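Local coordinates for protein clostridium acetobutylicum Q97KL0 (Clostridium acetobutylicum, PDB 1XBF) that is of unknown function, belongs to the UPF0047 (YjbQ) family and assembles from three copies of the chain, at residues 41-46 against 126-131. Sequence-based numbering, arbitrary orientation.
With SO4 (sulfate ion), chain D.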
loop_
_atom_site.group_PDB
_atom_site.type_symbol
_atom_site.label_atom_id
_atom_site.label_comp_id
_atom_site.label_asym_id
_atom_site.label_seq_id
_atom_site.Cartn_x
_atom_site.Cartn_y
_atom_site.Cartn_z
ATOM N N PHE A 41 3.182 8.749 -6.472
ATOM C CA PHE A 41 3.951 8.771 -5.242
ATOM C C PHE A 41 3.800 10.071 -4.471
ATOM O O PHE A 41 3.815 11.164 -5.048
ATOM C CB PHE A 41 5.423 8.505 -5.572
ATOM C CG PHE A 41 6.304 8.378 -4.374
ATOM C CD1 PHE A 41 6.757 9.508 -3.696
ATOM C CD2 PHE A 41 6.675 7.119 -3.904
ATOM C CE1 PHE A 41 7.566 9.389 -2.567
ATOM C CE2 PHE A 41 7.481 6.986 -2.779
ATOM C CZ PHE A 41 7.930 8.120 -2.106
ATOM N N CYS A 42 3.651 9.945 -3.158
ATOM C CA CYS A 42 3.498 11.096 -2.276
ATOM C C CYS A 42 4.778 11.250 -1.463
ATOM O O CYS A 42 5.104 10.401 -0.629
ATOM C CB CYS A 42 2.294 10.890 -1.350
ATOM S SG CYS A 42 2.098 12.141 -0.058
ATOM N N PRO A 43 5.530 12.339 -1.701
ATOM C CA PRO A 43 6.785 12.595 -0.989
ATOM C C PRO A 43 6.637 13.170 0.418
ATOM O O PRO A 43 7.595 13.704 0.969
ATOM C CB PRO A 43 7.509 13.560 -1.928
ATOM C CG PRO A 43 6.397 14.385 -2.450
ATOM C CD PRO A 43 5.326 13.339 -2.768
ATOM N N HIS A 44 5.450 13.056 1.006
ATOM C CA HIS A 44 5.232 13.585 2.350
ATOM C C HIS A 44 4.984 12.479 3.371
ATOM O O HIS A 44 4.426 11.431 3.042
ATOM C CB HIS A 44 4.060 14.564 2.342
ATOM C CG HIS A 44 4.184 15.631 1.298
ATOM N ND1 HIS A 44 3.819 15.431 -0.015
ATOM C CD2 HIS A 44 4.692 16.885 1.359
ATOM C CE1 HIS A 44 4.096 16.514 -0.719
ATOM N NE2 HIS A 44 4.628 17.411 0.091
ATOM N N THR A 45 5.397 12.722 4.610
ATOM C CA THR A 45 5.234 11.742 5.684
ATOM C C THR A 45 3.974 11.960 6.510
ATOM O O THR A 45 3.708 11.201 7.436
ATOM C CB THR A 45 6.438 11.752 6.647
ATOM O OG1 THR A 45 6.611 13.069 7.184
ATOM C CG2 THR A 45 7.707 11.318 5.926
ATOM N N THR A 46 3.223 13.013 6.194
ATOM C CA THR A 46 1.982 13.300 6.902
ATOM C C THR A 46 0.832 13.340 5.902
ATOM O O THR A 46 -0.190 13.983 6.125
ATOM C CB THR A 46 2.059 14.641 7.701
ATOM O OG1 THR A 46 2.329 15.743 6.819
ATOM C CG2 THR A 46 3.144 14.556 8.747
ATOM N N LYS A 126 3.116 18.219 -2.924
ATOM C CA LYS A 126 3.545 17.744 -4.228
ATOM C C LYS A 126 3.109 16.290 -4.384
ATOM O O LYS A 126 2.868 15.584 -3.404
ATOM C CB LYS A 126 5.070 17.808 -4.353
ATOM C CG LYS A 126 5.669 19.206 -4.433
ATOM C CD LYS A 126 5.317 19.881 -5.752
ATOM C CE LYS A 126 6.201 21.092 -5.998
ATOM N NZ LYS A 126 7.643 20.709 -6.021
ATOM N N VAL A 127 3.003 15.845 -5.624
ATOM C CA VAL A 127 2.648 14.468 -5.890
ATOM C C VAL A 127 3.404 14.117 -7.158
ATOM O O VAL A 127 3.379 14.879 -8.128
ATOM C CB VAL A 127 1.114 14.293 -6.077
ATOM C CG1 VAL A 127 0.647 14.969 -7.353
ATOM C CG2 VAL A 127 0.761 12.810 -6.085
ATOM N N PHE A 128 4.118 12.995 -7.138
ATOM C CA PHE A 128 4.879 12.575 -8.306
ATOM C C PHE A 128 4.113 11.514 -9.079
ATOM O O PHE A 128 3.502 10.622 -8.487
ATOM C CB PHE A 128 6.237 11.987 -7.913
ATOM C CG PHE A 128 7.023 12.826 -6.949
ATOM C CD1 PHE A 128 6.907 14.210 -6.939
ATOM C CD2 PHE A 128 7.929 12.223 -6.082
ATOM C CE1 PHE A 128 7.687 14.986 -6.080
ATOM C CE2 PHE A 128 8.716 12.983 -5.218
ATOM C CZ PHE A 128 8.596 14.371 -5.215
ATOM N N VAL A 129 4.152 11.611 -10.403
ATOM C CA VAL A 129 3.473 10.649 -11.252
ATOM C C VAL A 129 4.465 10.116 -12.278
ATOM O O VAL A 129 5.021 10.877 -13.071
ATOM C CB VAL A 129 2.279 11.290 -11.993
ATOM C CG1 VAL A 129 1.557 10.244 -12.820
ATOM C CG2 VAL A 129 1.327 11.922 -10.988
ATOM N N LYS A 130 4.709 8.811 -12.248
ATOM C CA LYS A 130 5.631 8.213 -13.201
ATOM C C LYS A 130 4.883 7.217 -14.074
ATOM O O LYS A 130 4.203 6.322 -13.571
ATOM C CB LYS A 130 6.785 7.519 -12.473
ATOM C CG LYS A 130 7.875 6.989 -13.401
ATOM C CD LYS A 130 9.093 6.518 -12.618
ATOM C CE LYS A 130 10.223 6.083 -13.551
ATOM N NZ LYS A 130 10.764 7.214 -14.363
ATOM N N ILE A 131 4.994 7.393 -15.385
ATOM C CA ILE A 131 4.340 6.499 -16.324
ATOM C C ILE A 131 5.367 5.495 -16.828
ATOM O O ILE A 131 6.387 5.876 -17.411
ATOM C CB ILE A 131 3.761 7.279 -17.522
ATOM C CG1 ILE A 131 2.777 8.339 -17.027
ATOM C CG2 ILE A 131 3.050 6.327 -18.469
ATOM C CD1 ILE A 131 1.555 7.761 -16.330
HETATM S S SO4 D . 6.237 16.286 5.128
HETATM O O1 SO4 D . 6.465 17.353 6.114
HETATM O O2 SO4 D . 7.090 15.131 5.460
HETATM O O3 SO4 D . 4.816 15.887 5.166
HETATM O O4 SO4 D . 6.562 16.775 3.779
#
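Phe41 and Phe128 clasp each other through a reciprocal pair of backbone hydrogen bonds, Phe41 N to Phe128 O and Phe128 N to Phe41 O, both 2.8 Å and nearly straight. This antiparallel hydrogen-bonded pair illustrates how a strand can end and a loop that holds a sulfate in the crystal begin: strand 37-41 stays beside strand 124-133 as far as Phe41, and the chain then leaves the sheet. In the loop, Thr45 OG1 donates to sulfate O2 at 2.7 Å and Thr46 OG1 to O3 at 3.0 Å, while Thr45 N reaches O2 with a 166° N-H...O angle. Arg123 and Arg125, just before segment 126-131, complete the anion site, and Arg125 also bonds Thr46 OG1. Between sheet and sulfate stands the His44 ring. Its CD2 edge faces sulfate O4 at 3.1 Å, and its CE1 edge lies against the Lys126 backbone. Pro43 lays CG over one face of the Phe128 ring, a CH-pi contact 4.0 Å from the centroid. The Phe41 and Phe128 side chains lie side by side, their rings meeting obliquely, CD1 of Phe41 being 3.8 Å from CD2 of Phe128. Lys107 of the second subunit adds a cation-pi contact to Phe128. Sulfate, probably from the crystallisation liquor, thus marks a pocket of hydroxyls, amides and guanidinium groups, consistent with a site for a phosphate-like anion beside the apolar packing of Phe41, Pro43 and Phe128.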